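Local coordinates for protein putative isomerase (Sinorhizobium meliloti, PDB 2PPG) that is a putative isomerase of undefined function that belongs to the enolase superfamily, joining an N-terminal domain of that family to a TIM-barrel-like domain, at residues Lys8-Phe13 and Val57-Glu62; Arg95-Ala100 and Trp133-Lys138; Leu174-Gln179 and Glu206-Ala211; Met218-Thr223 and Val246-Ile251; Ala264-Glu269 and Leu286-Pro291. All blocks are in the same frame, centred on the assembly; numbering follows the deposited sequence.

Overall arrangement
The five contacts sample a two-domain enolase-superfamily fold. Interactions 1 and 2 lie in the N-terminal domain, with centres about 12 Å apart, and touch where Leu-135 packs on Ile-59 and Thr-61. Interactions 3, 4 and 5 belong to the barrel domain. Interaction 5 pairs two neighbouring barrel strands; interaction 4, centred about 13 Å away, joins loops following earlier strands and meets it where Trp-220 packs on Glu-269. Interaction 3 links two outer helices, about 24 Å from interaction 5 between centres, and stands about 45 Å from interaction 1. In relatives the active site lies at the C-terminal ends of the barrel strands, the region of interactions 4 and 5.

Interaction 1 of 5, residues Lys8-Phe13 and Val57-Glu62; sequences KKIESF and VRIETE
Ile-10 and Ile-59 make the tightly packed side of this antiparallel strand pair. They form a non-hydrogen-bonded couple whose side chains lie alongside each other, with CD1 of Ile-10 3.9 Å from CD1 of Ile-59. Matched first torsions (chi1 -66° and -58°) keep the two ethyl arms side by side on the face covered by helix 77-92 at Ile-10 and helix 119-140 at Ile-59. On the same face CG2 of Val-57 meets OG of Ser-12 at 3.7 Å, and that hydroxyl is hydrogen-bonded to Asp-85.

The other face is looser and more open to solvent. Lys-9, Glu-11, Arg-58 and Glu-60 form a salt-bridge network there. Its shortest link, Arg-58 NH2 to Glu-60 OE1 at 3.2 Å, lies near the guanidinium plane. Glu-11 OE1 reaches Arg-58 NH2 only at a long 3.7 Å, their flat groups turned 82° apart. A water donates to Glu-11 OE1 and to the carbonyl O of Arg-58, tying the charges to the main chain.

At one end the carbonyl O of Glu-60 accepts from Lys-8 N at 2.7 Å and from Lys-9 N at 3.0 Å. This is a classic beta bulge, set in the antiparallel sheet of the enolase-superfamily N-terminal domain.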
# COMPACT_ATOMS: atom_id res chain seq x y z
N LYS A 8 50.50 -4.28 13.50
CA LYS A 8 51.67 -3.41 13.62
C LYS A 8 51.94 -2.61 12.36
O LYS A 8 52.32 -1.45 12.42
CB LYS A 8 52.89 -4.26 13.97
CG LYS A 8 54.22 -3.51 14.00
CD LYS A 8 55.33 -4.52 14.22
CE LYS A 8 56.65 -4.08 13.63
NZ LYS A 8 57.59 -5.25 13.57
N LYS A 9 51.77 -3.23 11.20
CA LYS A 9 52.20 -2.60 9.96
C LYS A 9 51.16 -2.83 8.89
O LYS A 9 50.61 -3.93 8.78
CB LYS A 9 53.55 -3.17 9.52
CG LYS A 9 54.44 -2.18 8.77
CD LYS A 9 55.38 -2.88 7.77
CE LYS A 9 56.24 -3.95 8.41
NZ LYS A 9 57.18 -4.58 7.43
N ILE A 10 50.91 -1.80 8.09
CA ILE A 10 49.97 -1.88 6.99
C ILE A 10 50.56 -1.25 5.74
O ILE A 10 50.84 -0.07 5.74
CB ILE A 10 48.64 -1.19 7.35
CG1 ILE A 10 47.94 -1.97 8.48
CG2 ILE A 10 47.73 -1.08 6.14
CD1 ILE A 10 46.52 -1.54 8.76
N GLU A 11 50.75 -2.04 4.69
CA GLU A 11 51.27 -1.52 3.42
C GLU A 11 50.31 -1.80 2.26
O GLU A 11 49.67 -2.86 2.22
CB GLU A 11 52.63 -2.13 3.12
CG GLU A 11 53.70 -1.81 4.15
CD GLU A 11 54.87 -2.78 4.11
OE1 GLU A 11 54.68 -3.98 4.42
OE2 GLU A 11 55.99 -2.35 3.79
N SER A 12 50.25 -0.85 1.32
CA SER A 12 49.38 -0.92 0.12
C SER A 12 50.20 -0.95 -1.17
O SER A 12 51.23 -0.30 -1.27
CB SER A 12 48.47 0.31 0.06
OG SER A 12 47.74 0.47 1.25
N PHE A 13 49.70 -1.69 -2.16
CA PHE A 13 50.44 -1.94 -3.41
C PHE A 13 49.52 -2.04 -4.60
O PHE A 13 48.34 -2.39 -4.47
CB PHE A 13 51.18 -3.28 -3.37
CG PHE A 13 51.95 -3.53 -2.12
CD1 PHE A 13 53.31 -3.23 -2.06
CD2 PHE A 13 51.35 -4.13 -1.02
CE1 PHE A 13 54.04 -3.48 -0.90
CE2 PHE A 13 52.08 -4.38 0.12
CZ PHE A 13 53.43 -4.06 0.18
N VAL A 57 46.78 -5.23 -0.13
CA VAL A 57 47.16 -4.73 1.16
C VAL A 57 47.80 -5.89 1.90
O VAL A 57 47.33 -7.02 1.82
CB VAL A 57 45.93 -4.13 1.90
CG1 VAL A 57 46.08 -4.24 3.39
CG2 VAL A 57 45.75 -2.68 1.53
N ARG A 58 48.90 -5.59 2.58
CA ARG A 58 49.64 -6.56 3.37
C ARG A 58 49.68 -6.03 4.79
O ARG A 58 50.15 -4.92 5.02
CB ARG A 58 51.05 -6.68 2.82
CG ARG A 58 51.96 -7.66 3.54
CD ARG A 58 53.40 -7.41 3.13
NE ARG A 58 54.30 -8.46 3.59
CZ ARG A 58 54.92 -8.47 4.77
NH1 ARG A 58 55.70 -9.49 5.09
NH2 ARG A 58 54.77 -7.47 5.62
N ILE A 59 49.17 -6.83 5.73
CA ILE A 59 49.06 -6.41 7.12
C ILE A 59 49.85 -7.36 8.01
O ILE A 59 49.69 -8.57 7.91
CB ILE A 59 47.58 -6.35 7.59
CG1 ILE A 59 46.78 -5.39 6.71
CG2 ILE A 59 47.49 -5.94 9.07
CD1 ILE A 59 45.41 -5.00 7.25
N GLU A 60 50.69 -6.81 8.87
CA GLU A 60 51.51 -7.62 9.75
C GLU A 60 51.25 -7.33 11.24
O GLU A 60 51.20 -6.18 11.66
CB GLU A 60 52.99 -7.44 9.42
CG GLU A 60 53.95 -8.31 10.25
CD GLU A 60 55.41 -8.16 9.84
OE1 GLU A 60 55.67 -7.66 8.72
OE2 GLU A 60 56.31 -8.55 10.64
N THR A 61 51.10 -8.41 12.01
CA THR A 61 50.93 -8.32 13.46
C THR A 61 52.27 -8.17 14.18
O THR A 61 53.32 -8.37 13.59
CB THR A 61 50.24 -9.56 14.02
OG1 THR A 61 51.09 -10.70 13.83
CG2 THR A 61 48.93 -9.78 13.31
N GLU A 62 52.22 -7.82 15.46
CA GLU A 62 53.40 -7.63 16.28
C GLU A 62 54.31 -8.87 16.36
O GLU A 62 55.52 -8.75 16.46
CB GLU A 62 52.98 -7.20 17.69
CG GLU A 62 53.96 -6.29 18.39
CD GLU A 62 54.00 -4.91 17.77
OE1 GLU A 62 52.93 -4.39 17.40
OE2 GLU A 62 55.11 -4.34 17.65
O HOH W 1 52.69 -4.91 5.97

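Interaction 2 of 5, residues Arg95-Ala100 and Trp133-Lys138; sequences RDPFDA and WDLAGK
Pro-97 and Ala-136 bring the two backbones close, their CA atoms 5.4 Å apart, and the CA atoms of Ala-100 and Trp-133 follow at 6.2 Å. A loop with a short 3-10 turn at 97-98 is thus laid against helix 119-140. An Asx turn shapes the loop: Phe-98 N donates to Asp-96 OD1 at 3.0 Å, approaching from above the carboxylate plane.

The side chains then mesh without polar bonds between the segments. CB of Pro-97 rests 3.6 Å from CB of Leu-135. The Phe-98 ring, carried beside its own backbone N (chi1 -69°), brings CD1 to 3.7 Å from CB of Ala-136, while CE1 lies 3.4 Å from the Ala-136 carbonyl O. CB of Ala-100 sits over one face of Trp-133, a CH-pi contact 3.6 Å from the centroid of the five-membered ring and 16° off its normal. The indole NE1 is also hydrogen-bonded to OG1 of Thr-299.

Leu-142 of a second subunit packs on Phe-98, and Lys-146 of that subunit forms salt bridges with Asp-96 and Asp-99. Within the chain, the loop joins helix 77-92 to helix 100-109, while Leu-135 carries helix 119-140 onto strand 52-61 through Ile-59 and Thr-61.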
# COMPACT_ATOMS: atom_id res chain seq x y z
N ARG A 95 44.95 -2.64 16.82
CA ARG A 95 43.75 -3.47 17.00
C ARG A 95 44.07 -4.94 16.82
O ARG A 95 45.12 -5.30 16.29
CB ARG A 95 42.64 -3.07 16.03
CG ARG A 95 42.34 -1.58 15.92
CD ARG A 95 41.57 -1.04 17.10
NE ARG A 95 40.41 -1.87 17.43
CZ ARG A 95 39.15 -1.56 17.13
NH1 ARG A 95 38.86 -0.45 16.46
NH2 ARG A 95 38.18 -2.38 17.49
N ASP A 96 43.13 -5.77 17.28
CA ASP A 96 43.23 -7.22 17.24
C ASP A 96 42.49 -7.72 15.97
O ASP A 96 41.35 -7.34 15.73
CB ASP A 96 42.60 -7.76 18.54
CG ASP A 96 42.39 -9.27 18.57
OD1 ASP A 96 42.95 -10.02 17.75
OD2 ASP A 96 41.64 -9.73 19.45
N PRO A 97 43.15 -8.56 15.16
CA PRO A 97 42.48 -9.09 13.97
C PRO A 97 41.18 -9.83 14.28
O PRO A 97 40.29 -9.88 13.42
CB PRO A 97 43.50 -10.07 13.39
CG PRO A 97 44.80 -9.56 13.87
CD PRO A 97 44.52 -9.07 15.27
N PHE A 98 41.07 -10.38 15.48
CA PHE A 98 39.83 -11.06 15.86
C PHE A 98 38.65 -10.11 15.99
O PHE A 98 37.52 -10.55 16.07
CB PHE A 98 40.03 -11.93 17.10
CG PHE A 98 40.89 -13.12 16.85
CD1 PHE A 98 40.45 -14.14 16.02
CD2 PHE A 98 42.17 -13.20 17.40
CE1 PHE A 98 41.26 -15.23 15.74
CE2 PHE A 98 42.98 -14.29 17.13
CZ PHE A 98 42.52 -15.30 16.30
N ASP A 99 38.94 -8.81 15.99
CA ASP A 99 37.91 -7.76 15.99
C ASP A 99 37.61 -7.21 14.59
O ASP A 99 37.13 -6.09 14.46
CB ASP A 99 38.34 -6.58 16.87
CG ASP A 99 38.51 -6.96 18.33
OD1 ASP A 99 38.01 -8.02 18.75
OD2 ASP A 99 39.17 -6.18 19.06
N ALA A 100 37.90 -8.00 13.55
CA ALA A 100 37.78 -7.58 12.14
C ALA A 100 36.52 -6.79 11.81
O ALA A 100 36.60 -5.68 11.26
CB ALA A 100 37.89 -8.78 11.20
N TRP A 133 40.75 -10.57 8.31
CA TRP A 133 40.17 -11.89 8.45
C TRP A 133 41.23 -12.94 8.18
O TRP A 133 41.29 -13.98 8.87
CB TRP A 133 38.99 -12.05 7.51
CG TRP A 133 37.74 -11.44 8.06
CD1 TRP A 133 37.19 -10.24 7.72
CD2 TRP A 133 36.89 -12.01 9.06
NE1 TRP A 133 36.05 -10.02 8.45
CE2 TRP A 133 35.85 -11.09 9.28
CE3 TRP A 133 36.91 -13.20 9.80
CZ2 TRP A 133 34.83 -11.33 10.20
CZ3 TRP A 133 35.91 -13.44 10.70
CH2 TRP A 133 34.88 -12.52 10.90
N ASP A 134 42.09 -12.67 7.20
CA ASP A 134 43.20 -13.55 6.87
C ASP A 134 44.07 -13.81 8.10
O ASP A 134 44.39 -14.95 8.42
CB ASP A 134 44.04 -12.95 5.75
CG ASP A 134 44.99 -13.95 5.12
OD1 ASP A 134 44.54 -15.10 4.85
OD2 ASP A 134 46.17 -13.57 4.91
N LEU A 135 44.43 -12.73 8.80
CA LEU A 135 45.18 -12.84 10.04
C LEU A 135 44.47 -13.71 11.07
O LEU A 135 45.07 -14.58 11.69
CB LEU A 135 45.39 -11.46 10.64
CG LEU A 135 46.74 -10.75 10.50
CD1 LEU A 135 47.81 -11.72 10.08
CD2 LEU A 135 46.65 -9.57 9.56
N ALA A 136 43.18 -13.45 11.27
CA ALA A 136 42.41 -14.18 12.27
C ALA A 136 42.46 -15.70 12.01
O ALA A 136 42.75 -16.46 12.92
CB ALA A 136 40.98 -13.66 12.35
N GLY A 137 42.19 -16.12 10.78
CA GLY A 137 42.35 -17.52 10.38
C GLY A 137 43.75 -18.08 10.63
O GLY A 137 43.91 -19.19 11.18
N LYS A 138 44.78 -17.32 10.26
CA LYS A 138 46.16 -17.75 10.47
C LYS A 138 46.51 -17.88 11.95
O LYS A 138 47.10 -18.88 12.36
CB LYS A 138 47.14 -16.83 9.76
CG LYS A 138 47.11 -17.02 8.26
CD LYS A 138 48.10 -16.12 7.53
CE LYS A 138 48.09 -16.46 6.05
NZ LYS A 138 48.50 -15.30 5.19

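Interaction 3 of 5, residues Leu174-Gln179 and Glu206-Ala211; sequences LAAAWQ and ERLGPA
Leu-208, Gln-179 and Ala-176 carry most of this contact between the flanks of two helices. Leu-208 has the largest share. With CG beside its backbone N (chi1 -54°), it forks toward helix 168-180, where CD1 meets CB of Ala-175 at 3.7 Å and CD2 reaches the backbone N of Ala-176, also at 3.7 Å.

Gln-179 slides past Leu-208 in the opposite direction. Its fully extended chain carries the amide to the end of the other helix, where NE2 donates to the carbonyl O of Leu-208 at 3.0 Å. The bond is nearly straight (170°), lies almost in the amide plane and uses a lone pair of the carbonyl. It grips the last helical residue, just before Gly-209 leaves the helix with positive phi. The other amide atom, OE1, rests 3.5 Å from CD2 of Leu-208, so the amide is polar toward the carbonyl and packed against the leucine.

Ala-176 places its methyl over the centre of one face of the Arg-207 guanidinium, CB 3.5 Å from CZ. That group is held by a salt bridge from NE to Glu-173.

Leu-208 and Gln-179 both also touch Phe-186 on strand 185-189. Such packing of successive outer helices over the strand that links them is typical of a TIM-barrel wall.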
# COMPACT_ATOMS: atom_id res chain seq x y z
N LEU A 174 33.70 -21.50 -28.23
CA LEU A 174 34.42 -21.33 -26.98
C LEU A 174 33.62 -21.95 -25.85
O LEU A 174 34.14 -22.74 -25.08
CB LEU A 174 34.74 -19.86 -26.70
CG LEU A 174 35.76 -19.67 -25.56
CD1 LEU A 174 36.90 -20.69 -25.65
CD2 LEU A 174 36.33 -18.25 -25.55
N ALA A 175 32.33 -21.61 -25.77
CA ALA A 175 31.46 -22.24 -24.79
C ALA A 175 31.65 -23.74 -24.81
O ALA A 175 31.93 -24.36 -23.78
CB ALA A 175 30.00 -21.90 -25.06
N ALA A 176 31.53 -24.32 -26.01
CA ALA A 176 31.60 -25.77 -26.22
C ALA A 176 32.90 -26.40 -25.71
O ALA A 176 32.90 -27.54 -25.23
CB ALA A 176 31.38 -26.10 -27.70
N ALA A 177 34.00 -25.65 -25.82
CA ALA A 177 35.29 -26.10 -25.33
C ALA A 177 35.28 -26.25 -23.81
O ALA A 177 35.68 -27.28 -23.27
CB ALA A 177 36.37 -25.14 -25.75
N TRP A 178 34.80 -25.21 -23.13
CA TRP A 178 34.69 -25.24 -21.67
C TRP A 178 33.63 -26.22 -21.21
O TRP A 178 33.70 -26.73 -20.09
CB TRP A 178 34.41 -23.85 -21.13
CG TRP A 178 35.62 -23.02 -21.13
CD1 TRP A 178 35.95 -22.04 -22.01
CD2 TRP A 178 36.72 -23.12 -20.21
NE1 TRP A 178 37.18 -21.51 -21.69
CE2 TRP A 178 37.67 -22.16 -20.59
CE3 TRP A 178 36.98 -23.94 -19.11
CZ2 TRP A 178 38.87 -21.98 -19.90
CZ3 TRP A 178 38.17 -23.76 -18.42
CH2 TRP A 178 39.10 -22.79 -18.82
N GLN A 179 32.67 -26.51 -22.08
CA GLN A 179 31.67 -27.52 -21.76
C GLN A 179 32.36 -28.88 -21.67
O GLN A 179 32.10 -29.65 -20.74
CB GLN A 179 30.55 -27.54 -22.82
CG GLN A 179 29.45 -28.57 -22.55
CD GLN A 179 28.34 -28.53 -23.59
OE1 GLN A 179 28.60 -28.39 -24.79
NE2 GLN A 179 27.10 -28.67 -23.14
N GLU A 206 21.68 -23.76 -29.27
CA GLU A 206 21.85 -24.73 -30.33
C GLU A 206 23.13 -25.49 -30.12
O GLU A 206 23.14 -26.72 -30.10
CB GLU A 206 21.84 -24.06 -31.71
CG GLU A 206 21.90 -25.05 -32.88
CD GLU A 206 20.70 -26.00 -32.93
OE1 GLU A 206 19.83 -25.89 -32.04
OE2 GLU A 206 20.63 -26.85 -33.85
N ARG A 207 24.22 -24.75 -29.92
CA ARG A 207 25.54 -25.35 -29.78
C ARG A 207 25.70 -26.22 -28.53
O ARG A 207 26.40 -27.22 -28.58
CB ARG A 207 26.63 -24.27 -29.82
CG ARG A 207 28.06 -24.81 -29.89
CD ARG A 207 28.28 -25.66 -31.13
NE ARG A 207 29.51 -26.44 -31.09
CZ ARG A 207 29.67 -27.56 -30.39
NH1 ARG A 207 28.67 -28.02 -29.66
NH2 ARG A 207 30.82 -28.21 -30.41
N LEU A 208 25.06 -25.85 -27.43
CA LEU A 208 25.34 -26.51 -26.15
C LEU A 208 24.33 -27.58 -25.70
O LEU A 208 24.65 -28.42 -24.86
CB LEU A 208 25.54 -25.47 -25.04
CG LEU A 208 26.59 -24.40 -25.32
CD1 LEU A 208 26.79 -23.50 -24.11
CD2 LEU A 208 27.89 -25.05 -25.72
N GLY A 209 23.13 -27.55 -26.25
CA GLY A 209 22.13 -28.56 -25.89
C GLY A 209 21.14 -28.05 -24.87
O GLY A 209 21.32 -26.97 -24.30
N PRO A 210 20.08 -28.84 -24.62
CA PRO A 210 18.95 -28.43 -23.78
C PRO A 210 19.20 -28.36 -22.25
O PRO A 210 18.45 -27.68 -21.55
CB PRO A 210 17.88 -29.49 -24.08
CG PRO A 210 18.43 -30.32 -25.21
CD PRO A 210 19.91 -30.19 -25.15
N ALA A 211 20.22 -29.05 -21.75
CA ALA A 211 20.42 -29.21 -20.29
C ALA A 211 21.21 -28.07 -19.62
O ALA A 211 21.05 -27.80 -18.44
CB ALA A 211 21.09 -30.57 -19.97

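Interaction 4 of 5, residues Met218-Thr223 and Val246-Ile251; sequences MHWAHT and VRTEDI
A positive phi (68°) at Trp-220, with chi1 of -57° setting CG beside the backbone N, turns the indole edge toward Val-246: CD1 lies 3.5 Å from the carbonyl O of Val-246, near the ring plane. The CB of Val-246 touches the other loop, and its CG1 lies 3.6 Å from the carbonyl O of His-222. Arg-247 bends at chi2 (71°), folding back until NH1 stands 3.9 Å from CB of Trp-220.

The main chains approach closely too. CA of Trp-220 lies 3.4 Å from Val-246 O, and CA of Val-246 lies equally far from His-222 O, so weak CA-H...O contacts join the loops in both directions.

These are the loops that follow barrel strands 213-217 and 241-243 at their C-terminal ends and lead into helices 224-234 and 251-260 of the TIM barrel. Ala-221 centres an inverse gamma turn in the first, and Arg-247 to Asp-250 form a type I turn in the second.

The side chains of Trp-220 and Thr-248 run alongside each other. NE1 of the one and OG1 of the other, 3.8 Å apart, are each hydrogen-bonded to OE2 of Glu-270, which bridges them. Val-113 of a third subunit packs on Trp-220 and Arg-247, and Arg-112 of that subunit forms a salt bridge with Glu-249.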
# COMPACT_ATOMS: atom_id res chain seq x y z
N MSE A 218 23.31 -8.01 -18.86
CA MSE A 218 22.83 -6.94 -19.72
C MSE A 218 23.45 -5.55 -19.52
O MSE A 218 23.10 -4.61 -20.22
CB MSE A 218 21.33 -6.83 -19.61
CG MSE A 218 20.64 -8.04 -20.15
SE MSE A 218 18.81 -8.06 -19.56
CE MSE A 218 18.55 -9.97 -19.81
N HIS A 219 24.36 -5.44 -18.57
CA HIS A 219 25.13 -4.20 -18.39
C HIS A 219 24.31 -2.91 -18.30
O HIS A 219 24.61 -1.93 -18.99
CB HIS A 219 26.22 -4.08 -19.47
CG HIS A 219 27.46 -4.88 -19.18
ND1 HIS A 219 27.50 -6.25 -19.28
CD2 HIS A 219 28.69 -4.49 -18.77
CE1 HIS A 219 28.70 -6.68 -18.94
NE2 HIS A 219 29.44 -5.63 -18.63
N TRP A 220 23.27 -2.92 -17.46
CA TRP A 220 22.69 -1.68 -16.91
C TRP A 220 21.93 -0.73 -17.86
O TRP A 220 20.80 -0.36 -17.58
CB TRP A 220 23.75 -0.88 -16.15
CG TRP A 220 24.40 -1.62 -15.04
CD1 TRP A 220 23.92 -1.81 -13.78
CD2 TRP A 220 25.70 -2.24 -15.06
NE1 TRP A 220 24.82 -2.52 -13.02
CE2 TRP A 220 25.92 -2.80 -13.78
CE3 TRP A 220 26.68 -2.40 -16.04
CZ2 TRP A 220 27.08 -3.50 -13.46
CZ3 TRP A 220 27.84 -3.09 -15.72
CH2 TRP A 220 28.03 -3.63 -14.44
N ALA A 221 22.57 -0.32 -18.96
CA ALA A 221 22.06 0.75 -19.83
C ALA A 221 20.76 0.41 -20.56
O ALA A 221 20.73 0.38 -21.79
CB ALA A 221 23.13 1.16 -20.84
N HIS A 222 19.69 0.16 -19.80
CA HIS A 222 18.35 -0.10 -20.35
C HIS A 222 17.28 0.45 -19.42
O HIS A 222 17.47 0.49 -18.20
CB HIS A 222 18.10 -1.60 -20.54
CG HIS A 222 19.14 -2.30 -21.35
ND1 HIS A 222 19.27 -2.14 -22.71
CD2 HIS A 222 20.10 -3.19 -20.98
CE1 HIS A 222 20.26 -2.89 -23.15
NE2 HIS A 222 20.79 -3.54 -22.12
N THR A 223 16.16 0.87 -20.02
CA THR A 223 14.94 1.18 -19.27
C THR A 223 14.24 -0.14 -19.02
O THR A 223 14.57 -1.14 -19.65
CB THR A 223 13.95 2.04 -20.08
OG1 THR A 223 13.36 1.24 -21.12
CG2 THR A 223 14.65 3.28 -20.66
N VAL A 246 18.68 -3.01 -15.66
CA VAL A 246 18.48 -1.55 -15.69
C VAL A 246 19.54 -0.85 -14.87
O VAL A 246 20.45 -1.48 -14.34
CB VAL A 246 17.09 -1.13 -15.16
CG1 VAL A 246 15.95 -1.82 -15.97
CG2 VAL A 246 16.98 -1.40 -13.66
N ARG A 247 19.42 0.47 -14.74
CA ARG A 247 20.39 1.26 -14.01
C ARG A 247 20.29 0.92 -12.55
O ARG A 247 19.19 0.64 -12.06
CB ARG A 247 20.11 2.74 -14.22
CG ARG A 247 21.30 3.51 -14.75
CD ARG A 247 21.55 3.12 -16.19
NE ARG A 247 22.49 4.01 -16.88
CZ ARG A 247 23.82 3.89 -16.84
NH1 ARG A 247 24.39 2.96 -16.10
NH2 ARG A 247 24.57 4.74 -17.53
N THR A 248 21.43 0.97 -11.85
CA THR A 248 21.48 0.68 -10.41
C THR A 248 20.49 1.54 -9.67
O THR A 248 19.80 1.07 -8.76
CB THR A 248 22.88 0.93 -9.78
OG1 THR A 248 23.92 0.27 -10.54
CG2 THR A 248 22.91 0.40 -8.35
N GLU A 249 20.42 2.82 -10.05
CA GLU A 249 19.56 3.79 -9.34
C GLU A 249 18.09 3.56 -9.65
O GLU A 249 17.22 4.00 -8.90
CB GLU A 249 19.95 5.23 -9.67
CG GLU A 249 21.41 5.59 -9.35
CD GLU A 249 22.39 5.28 -10.49
OE1 GLU A 249 22.05 4.46 -11.39
OE2 GLU A 249 23.51 5.86 -10.50
N ASP A 250 17.82 2.84 -10.74
CA ASP A 250 16.46 2.63 -11.23
C ASP A 250 15.76 1.46 -10.51
O ASP A 250 15.42 0.43 -11.13
CB ASP A 250 16.49 2.42 -12.74
CG ASP A 250 15.11 2.34 -13.37
OD1 ASP A 250 14.09 2.53 -12.68
OD2 ASP A 250 15.06 2.09 -14.59
N ILE A 251 15.52 1.65 -9.21
CA ILE A 251 14.88 0.65 -8.35
C ILE A 251 13.44 0.31 -8.76
O ILE A 251 13.04 -0.86 -8.73
CB ILE A 251 14.95 1.04 -6.86
CG1 ILE A 251 16.41 1.10 -6.40
CG2 ILE A 251 14.16 0.04 -6.00
CD1 ILE A 251 16.60 1.58 -4.98

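Interaction 5 of 5, residues Ala264-Glu269 and Leu286-Pro291; sequences AIAVGE and LAIVQP
The side-chain amide of Gln-290 lies with one face against the methyl of Ala-266, whose CB is 3.4 Å from OE1 and 3.5 Å from CD of Gln-290. At its nitrogen end the amide has a polar partner: NE2 is hydrogen-bonded to OE1 of Glu-243, which helps to set the rotation of the amide. A first torsion of -64° sets CG beside the backbone N, and from there the extended chain brings the amide back over Ala-266.

Alongside, the backbones run as neighbouring parallel strands. Ile-288 N donates to Ile-265 O at 3.2 Å, Val-267 N to Ile-288 O at the same distance, and Gln-290 N to Val-267 O at 2.7 Å. Gly-268 lets the chains stay close past the last bridge, its CA 4.5 Å from that of Gln-290.

Apolar side chains fill in on both faces. The Ala-266 and Ile-288 CB atoms are 3.9 Å apart, and on the other face Val-267 CG2 meets Leu-286 CD1 at 3.8 Å, the two side chains crossing at about a right angle. Helix 274-282 completes this beta-alpha-beta unit.

The chemistry is graded along the pair. Apolar packing dominates at its start, whereas Gln-290, Glu-269 and Glu-243 cluster at the C-terminal end, which suggests a polar, charged barrel mouth, consistent with the active-site position in relatives.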
# COMPACT_ATOMS: atom_id res chain seq x y z
N ALA A 264 14.51 -15.15 -13.39
CA ALA A 264 15.16 -14.69 -12.18
C ALA A 264 16.02 -13.45 -12.49
O ALA A 264 16.72 -13.42 -13.49
CB ALA A 264 15.99 -15.80 -11.63
N ILE A 265 15.95 -12.44 -11.63
CA ILE A 265 16.67 -11.19 -11.86
C ILE A 265 17.83 -11.09 -10.90
O ILE A 265 17.64 -11.23 -9.69
CB ILE A 265 15.77 -9.95 -11.68
CG1 ILE A 265 14.62 -9.94 -12.70
CG2 ILE A 265 16.58 -8.67 -11.78
CD1 ILE A 265 15.06 -10.18 -14.10
N ALA A 266 19.02 -10.84 -11.44
CA ALA A 266 20.25 -10.87 -10.63
C ALA A 266 20.92 -9.52 -10.61
O ALA A 266 21.13 -8.91 -11.67
CB ALA A 266 21.20 -11.91 -11.17
N VAL A 267 21.26 -9.05 -9.41
CA VAL A 267 21.95 -7.78 -9.23
C VAL A 267 22.87 -7.86 -8.03
O VAL A 267 22.78 -8.83 -7.27
CB VAL A 267 20.96 -6.60 -9.02
CG1 VAL A 267 20.11 -6.39 -10.27
CG2 VAL A 267 20.06 -6.82 -7.79
N GLY A 268 23.74 -6.88 -7.86
CA GLY A 268 24.49 -6.76 -6.60
C GLY A 268 25.96 -6.38 -6.65
O GLY A 268 26.52 -5.89 -5.66
N GLU A 269 26.60 -6.58 -7.80
CA GLU A 269 28.04 -6.44 -7.91
C GLU A 269 28.60 -5.05 -7.57
O GLU A 269 29.73 -4.94 -7.11
CB GLU A 269 28.52 -6.91 -9.29
CG GLU A 269 28.21 -5.95 -10.43
CD GLU A 269 28.54 -6.53 -11.77
OE1 GLU A 269 27.69 -7.26 -12.33
OE2 GLU A 269 29.66 -6.26 -12.27
N LEU A 286 14.71 -8.62 -6.77
CA LEU A 286 15.72 -9.62 -7.17
C LEU A 286 15.47 -11.02 -6.65
O LEU A 286 15.10 -11.20 -5.49
CB LEU A 286 17.13 -9.18 -6.74
CG LEU A 286 17.42 -9.19 -5.24
CD1 LEU A 286 18.90 -9.13 -4.97
CD2 LEU A 286 16.71 -8.04 -4.57
N ALA A 287 15.71 -12.00 -7.51
CA ALA A 287 15.80 -13.41 -7.12
C ALA A 287 17.21 -13.80 -6.64
O ALA A 287 17.36 -14.70 -5.80
CB ALA A 287 15.41 -14.28 -8.28
N ILE A 288 18.24 -13.14 -7.19
CA ILE A 288 19.64 -13.50 -6.93
C ILE A 288 20.50 -12.28 -6.57
O ILE A 288 20.41 -11.26 -7.24
CB ILE A 288 20.26 -14.15 -8.18
CG1 ILE A 288 19.44 -15.36 -8.63
CG2 ILE A 288 21.71 -14.54 -7.91
CD1 ILE A 288 19.77 -15.87 -10.03
N VAL A 289 21.32 -12.38 -5.52
CA VAL A 289 22.33 -11.33 -5.24
C VAL A 289 23.70 -11.73 -5.73
O VAL A 289 24.13 -12.86 -5.52
CB VAL A 289 22.57 -11.01 -3.73
CG1 VAL A 289 22.04 -9.68 -3.38
CG2 VAL A 289 22.05 -12.10 -2.83
N GLN A 290 24.42 -10.77 -6.32
CA GLN A 290 25.75 -11.05 -6.85
C GLN A 290 26.83 -10.21 -6.20
O GLN A 290 27.36 -9.30 -6.83
CB GLN A 290 25.76 -10.87 -8.36
CG GLN A 290 24.85 -11.88 -9.05
CD GLN A 290 24.66 -11.57 -10.51
OE1 GLN A 290 24.25 -10.46 -10.87
NE2 GLN A 290 24.95 -12.55 -11.37
N PRO A 291 27.16 -10.50 -4.94
CA PRO A 291 28.16 -9.66 -4.29
C PRO A 291 29.54 -9.84 -4.90
O PRO A 291 29.91 -10.95 -5.29
CB PRO A 291 28.14 -10.15 -2.84
CG PRO A 291 27.71 -11.55 -2.93
CD PRO A 291 26.69 -11.57 -4.05